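Local coordinates for protein C alpha-dehydrogenase (PDB 4YAC) that is an NAD-dependent short-chain dehydrogenase/reductase of the bacterial lignin beta-aryl ether cleavage pathway, where as a C alpha-dehydrogenase it probably oxidises an alcohol to a ketone, at residues Val8-Gly13 with Lys33-Asp38; Ile39-Leu44 with Pro60-Leu65; Cys89-Val94 with Leu140-Met145; Gly136-Ile141 with Gly181-Cys186. All blocks are in the same frame, centred on the assembly; numbering follows the deposited sequence.

Interaction 1: residues Val8-Gly13 with Lys33-Asp38. With NAI (1,4-dihydronicotinamide adenine dinucleotide), chain B.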
# COMPACT_ATOMS: atom_id res chain seq x y z
N VAL A 8 15.76 23.77 -8.46
CA VAL A 8 16.58 22.64 -8.02
C VAL A 8 15.79 21.34 -7.90
O VAL A 8 14.77 21.29 -7.23
CB VAL A 8 17.22 22.96 -6.65
CG1 VAL A 8 18.14 21.83 -6.21
CG2 VAL A 8 17.98 24.27 -6.73
N ALA A 9 16.30 20.29 -8.54
CA ALA A 9 15.69 18.96 -8.46
C ALA A 9 16.61 18.00 -7.72
O ALA A 9 17.83 18.05 -7.87
CB ALA A 9 15.38 18.43 -9.85
N PHE A 10 16.01 17.12 -6.92
CA PHE A 10 16.73 16.10 -6.19
C PHE A 10 16.18 14.75 -6.64
O PHE A 10 15.03 14.43 -6.34
CB PHE A 10 16.57 16.32 -4.68
CG PHE A 10 17.50 15.50 -3.83
CD1 PHE A 10 17.19 14.20 -3.49
CD2 PHE A 10 18.68 16.06 -3.35
CE1 PHE A 10 18.05 13.45 -2.69
CE2 PHE A 10 19.53 15.32 -2.55
CZ PHE A 10 19.22 14.01 -2.22
N VAL A 11 16.99 13.99 -7.38
CA VAL A 11 16.52 12.77 -8.03
C VAL A 11 17.22 11.54 -7.44
O VAL A 11 18.43 11.36 -7.62
CB VAL A 11 16.77 12.82 -9.56
CG1 VAL A 11 16.22 11.56 -10.24
CG2 VAL A 11 16.14 14.07 -10.16
N THR A 12 16.45 10.68 -6.78
CA THR A 12 17.02 9.49 -6.15
C THR A 12 17.13 8.35 -7.16
O THR A 12 16.28 8.19 -8.04
CB THR A 12 16.20 9.03 -4.94
OG1 THR A 12 14.95 8.47 -5.37
CG2 THR A 12 15.94 10.20 -4.00
N GLY A 13 18.19 7.57 -7.03
CA GLY A 13 18.48 6.51 -7.98
C GLY A 13 18.98 7.06 -9.30
O GLY A 13 19.04 6.33 -10.29
N LYS A 33 18.62 22.77 -12.14
CA LYS A 33 19.83 22.35 -11.45
C LYS A 33 19.50 21.04 -10.77
O LYS A 33 18.65 21.00 -9.89
CB LYS A 33 20.30 23.39 -10.44
CG LYS A 33 20.57 24.77 -11.06
CD LYS A 33 20.81 25.81 -9.99
CE LYS A 33 21.05 27.19 -10.59
NZ LYS A 33 21.25 28.23 -9.55
N VAL A 34 20.16 19.96 -11.19
CA VAL A 34 19.79 18.63 -10.74
C VAL A 34 20.85 17.97 -9.88
O VAL A 34 22.01 17.86 -10.27
CB VAL A 34 19.51 17.71 -11.94
CG1 VAL A 34 19.05 16.32 -11.45
CG2 VAL A 34 18.45 18.32 -12.85
N VAL A 35 20.43 17.52 -8.70
CA VAL A 35 21.26 16.66 -7.87
C VAL A 35 20.84 15.22 -8.11
O VAL A 35 19.67 14.89 -7.93
CB VAL A 35 21.12 16.99 -6.36
CG1 VAL A 35 21.98 16.05 -5.52
CG2 VAL A 35 21.51 18.44 -6.10
N ILE A 36 21.77 14.37 -8.53
CA ILE A 36 21.48 12.94 -8.65
C ILE A 36 22.07 12.25 -7.44
O ILE A 36 23.25 12.40 -7.13
CB ILE A 36 22.02 12.32 -9.96
CG1 ILE A 36 23.50 12.63 -10.18
CG2 ILE A 36 21.20 12.85 -11.14
CD1 ILE A 36 24.10 11.91 -11.39
N ALA A 37 21.21 11.51 -6.73
CA ALA A 37 21.58 10.83 -5.50
C ALA A 37 21.48 9.33 -5.71
O ALA A 37 20.42 8.83 -6.07
CB ALA A 37 20.69 11.27 -4.36
N ASP A 38 22.57 8.62 -5.48
CA ASP A 38 22.65 7.20 -5.77
C ASP A 38 23.59 6.50 -4.81
O ASP A 38 24.57 7.09 -4.37
CB ASP A 38 23.11 6.98 -7.21
CG ASP A 38 22.66 5.66 -7.77
OD1 ASP A 38 23.29 4.62 -7.45
OD2 ASP A 38 21.69 5.65 -8.55
PA NAI B . 18.22 0.51 -12.04
O1A NAI B . 19.05 -0.62 -11.50
O2A NAI B . 18.58 0.75 -13.52
O5B NAI B . 18.49 1.82 -11.22
C5B NAI B . 18.31 1.81 -9.84
C4B NAI B . 19.21 2.78 -9.21
O4B NAI B . 18.79 2.98 -7.82
C3B NAI B . 20.59 2.30 -9.19
O3B NAI B . 21.49 3.31 -9.64
C2B NAI B . 20.85 1.94 -7.82
O2B NAI B . 22.24 2.07 -7.49
C1B NAI B . 20.02 2.85 -7.05
N9A NAI B . 19.77 2.41 -5.71
C8A NAI B . 19.39 1.17 -5.28
N7A NAI B . 19.27 1.16 -3.94
C5A NAI B . 19.56 2.41 -3.46
C6A NAI B . 19.61 3.02 -2.21
N6A NAI B . 19.31 2.30 -1.01
N1A NAI B . 19.96 4.33 -2.12
C2A NAI B . 20.26 5.06 -3.21
N3A NAI B . 20.22 4.51 -4.43
C4A NAI B . 19.88 3.21 -4.59
O3 NAI B . 16.71 0.18 -11.91
PN NAI B . 15.61 0.78 -12.90
O1N NAI B . 15.86 0.26 -14.30
O2N NAI B . 14.15 0.33 -12.40
O5D NAI B . 15.69 2.33 -12.90

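Interaction 2: residues Ile39-Leu44 with Pro60-Leu65. With NAI (1,4-dihydronicotinamide adenine dinucleotide), chain B.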
# COMPACT_ATOMS: atom_id res chain seq x y z
N ILE A 39 23.31 5.25 -4.47
CA ILE A 39 24.16 4.52 -3.55
C ILE A 39 25.45 4.05 -4.23
O ILE A 39 26.48 3.92 -3.58
CB ILE A 39 23.42 3.31 -2.95
CG1 ILE A 39 24.15 2.81 -1.70
CG2 ILE A 39 23.26 2.19 -3.99
CD1 ILE A 39 23.37 1.76 -0.91
N ARG A 40 25.39 3.82 -5.54
CA ARG A 40 26.54 3.30 -6.27
C ARG A 40 27.41 4.39 -6.89
O ARG A 40 26.95 5.14 -7.75
CB ARG A 40 26.09 2.33 -7.35
CG ARG A 40 25.77 0.95 -6.80
CD ARG A 40 25.42 -0.04 -7.89
NE ARG A 40 26.52 -0.28 -8.81
CZ ARG A 40 26.51 -1.20 -9.76
NH1 ARG A 40 25.44 -1.98 -9.93
NH2 ARG A 40 27.56 -1.35 -10.56
N GLN A 41 28.67 4.44 -6.47
CA GLN A 41 29.60 5.44 -6.98
C GLN A 41 29.87 5.25 -8.47
O GLN A 41 30.02 6.23 -9.20
CB GLN A 41 30.92 5.38 -6.21
CG GLN A 41 31.89 6.50 -6.57
CD GLN A 41 31.35 7.87 -6.21
OE1 GLN A 41 31.02 8.14 -5.05
NE2 GLN A 41 31.26 8.75 -7.20
N ASP A 42 29.93 4.01 -8.93
CA ASP A 42 30.25 3.78 -10.34
C ASP A 42 29.10 4.24 -11.23
O ASP A 42 29.34 4.73 -12.33
CB ASP A 42 30.63 2.30 -10.60
CG ASP A 42 29.57 1.30 -10.17
OD1 ASP A 42 28.55 1.68 -9.56
OD2 ASP A 42 29.77 0.09 -10.44
N HIS A 43 27.86 4.14 -10.76
CA HIS A 43 26.72 4.64 -11.53
C HIS A 43 26.76 6.17 -11.63
O HIS A 43 26.51 6.73 -12.69
CB HIS A 43 25.40 4.18 -10.92
CG HIS A 43 25.10 2.73 -11.15
ND1 HIS A 43 23.98 2.11 -10.64
CD2 HIS A 43 25.78 1.78 -11.84
CE1 HIS A 43 23.98 0.84 -11.01
NE2 HIS A 43 25.06 0.61 -11.73
N LEU A 44 27.06 6.82 -10.51
CA LEU A 44 27.27 8.27 -10.48
C LEU A 44 28.33 8.68 -11.48
O LEU A 44 28.13 9.63 -12.25
CB LEU A 44 27.69 8.71 -9.07
CG LEU A 44 26.73 9.46 -8.12
CD1 LEU A 44 25.27 9.43 -8.53
CD2 LEU A 44 26.89 8.91 -6.72
N PRO A 60 26.51 15.29 -8.42
CA PRO A 60 26.33 13.94 -7.88
C PRO A 60 26.54 13.89 -6.37
O PRO A 60 27.38 14.62 -5.85
CB PRO A 60 27.40 13.13 -8.60
CG PRO A 60 28.51 14.11 -8.76
CD PRO A 60 27.87 15.46 -8.98
N VAL A 61 25.78 13.04 -5.69
CA VAL A 61 26.04 12.76 -4.28
C VAL A 61 25.80 11.29 -4.02
O VAL A 61 24.73 10.76 -4.35
CB VAL A 61 25.16 13.62 -3.35
CG1 VAL A 61 23.67 13.40 -3.62
CG2 VAL A 61 25.49 13.32 -1.89
N ARG A 62 26.78 10.61 -3.44
CA ARG A 62 26.60 9.20 -3.12
C ARG A 62 25.82 9.08 -1.82
O ARG A 62 26.26 9.56 -0.78
CB ARG A 62 27.93 8.45 -3.02
CG ARG A 62 27.75 6.95 -3.13
CD ARG A 62 28.92 6.19 -2.54
NE ARG A 62 28.93 6.23 -1.08
CZ ARG A 62 28.11 5.53 -0.31
NH1 ARG A 62 27.20 4.72 -0.85
NH2 ARG A 62 28.19 5.63 1.01
N LEU A 63 24.67 8.42 -1.90
CA LEU A 63 23.73 8.36 -0.79
C LEU A 63 22.98 7.04 -0.76
O LEU A 63 22.42 6.62 -1.77
CB LEU A 63 22.72 9.51 -0.88
CG LEU A 63 21.52 9.43 0.07
CD1 LEU A 63 21.96 9.54 1.52
CD2 LEU A 63 20.50 10.51 -0.28
N ASP A 64 22.98 6.39 0.40
CA ASP A 64 22.07 5.30 0.72
C ASP A 64 20.80 5.90 1.31
O ASP A 64 20.83 6.45 2.41
CB ASP A 64 22.73 4.31 1.70
CG ASP A 64 21.85 3.11 2.02
OD1 ASP A 64 20.66 3.09 1.62
OD2 ASP A 64 22.35 2.18 2.68
N LEU A 65 19.70 5.81 0.57
CA LEU A 65 18.46 6.47 0.96
C LEU A 65 17.88 5.93 2.26
O LEU A 65 17.02 6.57 2.88
CB LEU A 65 17.42 6.33 -0.15
CG LEU A 65 17.87 6.84 -1.52
CD1 LEU A 65 16.96 6.30 -2.60
CD2 LEU A 65 17.92 8.36 -1.55
PA NAI B . 18.22 0.51 -12.04
O1A NAI B . 19.05 -0.62 -11.50
O2A NAI B . 18.58 0.75 -13.52
O5B NAI B . 18.49 1.82 -11.22
C5B NAI B . 18.31 1.81 -9.84
C4B NAI B . 19.21 2.78 -9.21
O4B NAI B . 18.79 2.98 -7.82
C3B NAI B . 20.59 2.30 -9.19
O3B NAI B . 21.49 3.31 -9.64
C2B NAI B . 20.85 1.94 -7.82
O2B NAI B . 22.24 2.07 -7.49
C1B NAI B . 20.02 2.85 -7.05
N9A NAI B . 19.77 2.41 -5.71
C8A NAI B . 19.39 1.17 -5.28
N7A NAI B . 19.27 1.16 -3.94
C5A NAI B . 19.56 2.41 -3.46
C6A NAI B . 19.61 3.02 -2.21
N6A NAI B . 19.31 2.30 -1.01
N1A NAI B . 19.96 4.33 -2.12
C2A NAI B . 20.26 5.06 -3.21
N3A NAI B . 20.22 4.51 -4.43
C4A NAI B . 19.88 3.21 -4.59
O3 NAI B . 16.71 0.18 -11.91
PN NAI B . 15.61 0.78 -12.90
O1N NAI B . 15.86 0.26 -14.30
O2N NAI B . 14.15 0.33 -12.40
O5D NAI B . 15.69 2.33 -12.90

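Interaction 3: residues Cys89-Val94 with Leu140-Met145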
# COMPACT_ATOMS: atom_id res chain seq x y z
N CYS A 89 12.24 13.96 -6.55
CA CYS A 89 11.85 12.80 -7.33
C CYS A 89 12.28 11.54 -6.59
O CYS A 89 13.45 11.16 -6.63
CB CYS A 89 12.47 12.83 -8.74
SG CYS A 89 11.98 14.25 -9.74
N ASN A 90 11.33 10.92 -5.90
CA ASN A 90 11.58 9.67 -5.20
C ASN A 90 11.41 8.50 -6.16
O ASN A 90 10.32 7.96 -6.30
CB ASN A 90 10.62 9.51 -4.02
CG ASN A 90 10.64 10.69 -3.07
OD1 ASN A 90 11.51 10.81 -2.22
ND2 ASN A 90 9.66 11.57 -3.21
N THR A 91 12.50 8.12 -6.83
CA THR A 91 12.41 7.19 -7.95
C THR A 91 13.24 5.92 -7.76
O THR A 91 12.95 4.90 -8.37
CB THR A 91 12.83 7.92 -9.25
OG1 THR A 91 11.95 9.03 -9.44
CG2 THR A 91 12.74 7.01 -10.47
N ALA A 92 14.25 5.98 -6.90
CA ALA A 92 15.05 4.79 -6.61
C ALA A 92 14.14 3.65 -6.17
O ALA A 92 13.17 3.86 -5.45
CB ALA A 92 16.08 5.08 -5.53
N GLY A 93 14.46 2.45 -6.62
CA GLY A 93 13.71 1.28 -6.21
C GLY A 93 14.46 0.02 -6.57
O GLY A 93 15.29 0.03 -7.48
N VAL A 94 14.17 -1.06 -5.86
CA VAL A 94 14.76 -2.36 -6.14
C VAL A 94 13.67 -3.42 -6.24
O VAL A 94 12.53 -3.18 -5.84
CB VAL A 94 15.77 -2.78 -5.05
CG1 VAL A 94 16.89 -1.76 -4.96
CG2 VAL A 94 15.07 -2.94 -3.70
N LEU A 140 7.47 14.10 -6.48
CA LEU A 140 7.18 12.96 -7.34
C LEU A 140 7.53 11.69 -6.61
O LEU A 140 8.61 11.58 -6.01
CB LEU A 140 7.96 13.03 -8.65
CG LEU A 140 7.98 11.77 -9.53
CD1 LEU A 140 6.64 11.54 -10.20
CD2 LEU A 140 9.10 11.84 -10.56
N ILE A 141 6.61 10.74 -6.65
CA ILE A 141 6.87 9.38 -6.19
C ILE A 141 6.71 8.47 -7.39
O ILE A 141 5.67 8.49 -8.06
CB ILE A 141 5.92 8.97 -5.04
CG1 ILE A 141 6.32 9.69 -3.76
CG2 ILE A 141 5.98 7.45 -4.81
CD1 ILE A 141 5.29 9.58 -2.64
N THR A 142 7.75 7.69 -7.67
CA THR A 142 7.69 6.68 -8.73
C THR A 142 7.40 5.33 -8.10
O THR A 142 8.25 4.75 -7.43
CB THR A 142 9.01 6.61 -9.53
OG1 THR A 142 9.33 7.91 -10.04
CG2 THR A 142 8.89 5.62 -10.69
N ALA A 143 6.18 4.86 -8.31
CA ALA A 143 5.77 3.55 -7.83
C ALA A 143 5.87 2.55 -8.97
O ALA A 143 6.96 2.27 -9.45
CB ALA A 143 4.36 3.62 -7.26
N SER A 144 4.73 2.04 -9.42
CA SER A 144 4.68 0.97 -10.41
C SER A 144 3.22 0.61 -10.65
O SER A 144 2.36 0.93 -9.83
CB SER A 144 5.47 -0.25 -9.92
OG SER A 144 5.16 -1.41 -10.66
N MET A 145 2.93 -0.05 -11.77
CA MET A 145 1.59 -0.57 -11.97
C MET A 145 1.31 -1.71 -10.98
O MET A 145 0.17 -2.14 -10.83
CB MET A 145 1.39 -1.05 -13.41
CG MET A 145 1.12 0.08 -14.40
SD MET A 145 -0.30 1.10 -13.96
CE MET A 145 -1.61 -0.12 -13.87
O HOH W 1 10.74 4.82 -5.45

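Interaction 4: residues Gly136-Ile141 with Gly181-Cys186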
# COMPACT_ATOMS: atom_id res chain seq x y z
N GLY A 136 6.47 27.01 -2.07
CA GLY A 136 5.90 25.88 -2.76
C GLY A 136 6.95 24.85 -3.12
O GLY A 136 8.06 24.86 -2.60
N GLY A 137 6.58 23.94 -4.02
CA GLY A 137 7.46 22.85 -4.40
C GLY A 137 6.68 21.76 -5.11
O GLY A 137 5.51 21.94 -5.45
N HIS A 138 7.34 20.64 -5.34
CA HIS A 138 6.69 19.51 -5.97
C HIS A 138 7.34 18.21 -5.53
O HIS A 138 8.56 18.14 -5.35
CB HIS A 138 6.76 19.64 -7.49
CG HIS A 138 5.75 18.81 -8.21
ND1 HIS A 138 4.52 19.29 -8.60
CD2 HIS A 138 5.79 17.51 -8.61
CE1 HIS A 138 3.84 18.33 -9.20
NE2 HIS A 138 4.59 17.25 -9.23
N ILE A 139 6.52 17.19 -5.34
CA ILE A 139 7.00 15.88 -4.92
C ILE A 139 6.51 14.81 -5.89
O ILE A 139 5.31 14.65 -6.11
CB ILE A 139 6.52 15.53 -3.49
CG1 ILE A 139 7.05 16.56 -2.49
CG2 ILE A 139 7.01 14.14 -3.09
CD1 ILE A 139 6.36 16.52 -1.15
N LEU A 140 7.47 14.10 -6.48
CA LEU A 140 7.18 12.96 -7.34
C LEU A 140 7.53 11.69 -6.61
O LEU A 140 8.61 11.58 -6.01
CB LEU A 140 7.96 13.03 -8.65
CG LEU A 140 7.98 11.77 -9.53
CD1 LEU A 140 6.64 11.54 -10.20
CD2 LEU A 140 9.10 11.84 -10.56
N ILE A 141 6.61 10.74 -6.65
CA ILE A 141 6.87 9.38 -6.19
C ILE A 141 6.71 8.47 -7.39
O ILE A 141 5.67 8.49 -8.06
CB ILE A 141 5.92 8.97 -5.04
CG1 ILE A 141 6.32 9.69 -3.76
CG2 ILE A 141 5.98 7.45 -4.81
CD1 ILE A 141 5.29 9.58 -2.64
N GLY A 181 2.93 20.57 -5.07
CA GLY A 181 2.28 19.64 -5.97
C GLY A 181 2.76 18.22 -5.73
O GLY A 181 3.85 18.00 -5.22
N VAL A 182 1.93 17.25 -6.12
CA VAL A 182 2.25 15.85 -5.94
C VAL A 182 1.95 15.08 -7.22
O VAL A 182 0.89 15.27 -7.82
CB VAL A 182 1.46 15.22 -4.77
CG1 VAL A 182 1.87 13.78 -4.55
CG2 VAL A 182 1.66 16.02 -3.50
N SER A 183 2.89 14.23 -7.63
CA SER A 183 2.69 13.34 -8.77
C SER A 183 3.06 11.91 -8.40
O SER A 183 4.04 11.67 -7.69
CB SER A 183 3.53 13.79 -9.96
OG SER A 183 3.11 15.06 -10.44
N LEU A 184 2.26 10.98 -8.90
CA LEU A 184 2.50 9.55 -8.73
C LEU A 184 2.65 8.89 -10.10
O LEU A 184 1.68 8.74 -10.84
CB LEU A 184 1.37 8.90 -7.94
CG LEU A 184 1.45 7.39 -7.73
CD1 LEU A 184 2.67 7.03 -6.88
CD2 LEU A 184 0.17 6.90 -7.07
N LEU A 185 3.89 8.52 -10.42
CA LEU A 185 4.20 7.82 -11.66
C LEU A 185 4.18 6.31 -11.43
O LEU A 185 4.82 5.82 -10.51
CB LEU A 185 5.56 8.25 -12.19
CG LEU A 185 6.11 7.48 -13.40
CD1 LEU A 185 5.25 7.72 -14.64
CD2 LEU A 185 7.56 7.85 -13.65
N CYS A 186 3.45 5.60 -12.28
CA CYS A 186 3.36 4.14 -12.20
C CYS A 186 3.79 3.49 -13.50
O CYS A 186 2.95 3.19 -14.35
CB CYS A 186 1.93 3.71 -11.86
SG CYS A 186 1.38 4.24 -10.22

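Interaction 1: residues Val8-Gly13 with Lys33-Asp38
The Phe10 ring leans obliquely on two side chains of the neighbouring strand: CZ lies 3.8 Å from Ala37 CB, and CE2 lies 3.9 Å from Val35 CG1. CG stands anti to the backbone N (chi1 -167°), which lays the ring along the sheet so that it spans both residues. Val75 and Ala78 of helix 68-81 also pack on this ring. The other flat group, the carboxylate of Asp38, offers one oxygen to each ribose hydroxyl of the cofactor: O3B donates to Asp38 OD2 at 2.6 Å and O2B to Asp38 OD1 at 2.8 Å. OD2 also takes the N-H of Gly15, and OD1 that of Arg40, so the carboxylate is fixed from the protein side as well. This is the first beta-alpha-beta unit of a Rossmann fold, strand 8-12 crossing over through helix 17-28 to strand 33-38, with the acidic residue at the end of the second strand reading the adenosine ribose, as is usual in NAD-dependent members. The strands run parallel, 18° apart, and five backbone bonds join them. Four are nearly straight; the last, Gly13 N to Ala37 O, is short at 2.7 Å but bent, with 131° at the hydrogen. Gly13 has positive phi, and a side chain there would crowd the ribose oxygen O4B. On the sheet face opposite Phe10, Val11 CG2 meets Val34 CG1 at 3.9 Å, under helix 17-28.

Interaction 2: residues Ile39-Leu44 with Pro60-Leu65
Ile39 and Arg62 bury the most surface here, about half the total between them, and meet at a carbonyl. Arg62 reaches back with its chain bent at chi3 (73°), and NH1 donates to Ile39 O at 2.9 Å; the oxygen lies in the guanidinium plane and is met on a lone pair. The Ile39 side chain, CG1 anti to its own N (chi1 -163°), runs alongside Asp64, with CD1 3.6 Å from Asp64 CG. Its other branch, CG2, touches the adenine at C4A, also at 3.6 Å. An alanine here would remove both branches and is likely to open a gap between the adenine and Asp64, taking apolar support from the base. Leu44, third in buried area, sets CG 3.8 Å from Pro60 CB and so packs the first turn of helix 41-51 on strand 57-62, the two later elements of a beta-alpha-beta unit of the Rossmann fold. The same two segments also supply hydrogen bonds to the cofactor. His43 ND1 donates to the ribose O3B. Adenine N6A donates to Asp64 OD1, which Thr66 also bonds. Leu65 N gives a nearly straight bond to adenine N1A. An acceptor facing N6A beside a donor facing N1A is consistent with recognition of adenine by its Watson-Crick edge.

Interaction 3: residues Cys89-Val94 with Leu140-Met145
The strand ends run parallel in register, Cys89 beside Leu140 and Asn90 beside Ile141, tied by Asn90 N to Leu140 O at 2.8 Å and by Thr142 N to Asn90 O at 2.9 Å. Leu140 O is gripped twice by one residue: besides the backbone N of Asn90, its side-chain ND2 donates from 3.0 Å, and the two reach the oxygen from opposite faces of the carbonyl plane. Asn90 CG sits beside its backbone N (chi1 -54°), which folds the amide back onto this carbonyl. On the face of Cys89, SG rests 3.8 Å from Leu140 CD2. Strand 87-90 is the middle strand of the seven-stranded Rossmann sheet, with 137-142 next to it, and it runs on through Asn-Thr-Ala-Gly, which corresponds to the NNAG motif of classical short-chain dehydrogenases/reductases with threonine in the second place. Past the strand ends Thr142 OG1 donates to Thr91 OG1 at 2.9 Å, and Gln22 of helix 17-28 bonds Thr91 OG1 as well. A valine in place of Thr91 would probably leave the Thr142 hydroxyl without its acceptor and take the hydroxyl from Gln22 OE1. Further along, a water bridges Ala92 O, 2.6 Å away, and Thr142 O.

Interaction 4: residues Gly136-Ile141 with Gly181-Cys186
His138 and Ser183 meet through a side-chain bond: His138 NE2 donates to Ser183 OG at 2.9 Å, with the oxygen in the plane of the imidazole. The contact belongs to a beta-alpha-beta crossover of the Rossmann fold, strand 137-142 passing through helix 155-174 to strand 180-185, and the two strands lie parallel, 15° apart. His138 CG points anti to the backbone N (chi1 -161°), swinging the ring over the adjacent strand so that one face lies above the Gly181 carbonyl and Val182 N. With the ring in this position a CB on Gly181 would fall on His138 ND1, so the glycine suits this placement. Beyond that polar pair, Leu140 CD1 lies 3.8 Å from Ser183 CB and 4.0 Å from Leu185 CB, while on the other face Ile141 CG2 meets Leu184 CD1 at 3.9 Å. Five backbone bonds set this register, from Gly181 N to Gly137 O through Leu185 N to Ile141 O. Helix 231-243 packs over the His138 and Leu140 side, with Val242 against His138 and Val238 against Leu140; helix 155-174 packs on Ile141, Val182 and Leu184. Ser183 OG is also hydrogen-bonded to the backbone oxygen of Arg246, so one hydroxyl joins the imidazole to the chain ahead of strand 248-249.

In the fold
All four contacts reach one parallel Rossmann sheet, whose strands are ordered 57-62, 33-38, 8-12, 87-90, 137-142, 180-185, 248-249. Along the chain interactions 1, 2 and 3 open and close in turn, and interaction 4 begins on strand 137-142, where interaction 3 ends; those two share Leu140 and Ile141. The centres of interactions 1 and 2 are about 10 Å apart, joined by Asp38 O and Leu63 N, and both touch the NADH. Interaction 1 meets interaction 3 through Thr12 OG1 and Thr91 N, linking the sheet's halves. Interactions 2 and 4 lie about 22 Å apart between centres: interactions 1 and 2 hold the adenosine end of the cofactor on one half of the sheet, while interaction 4 pairs strands on the other half.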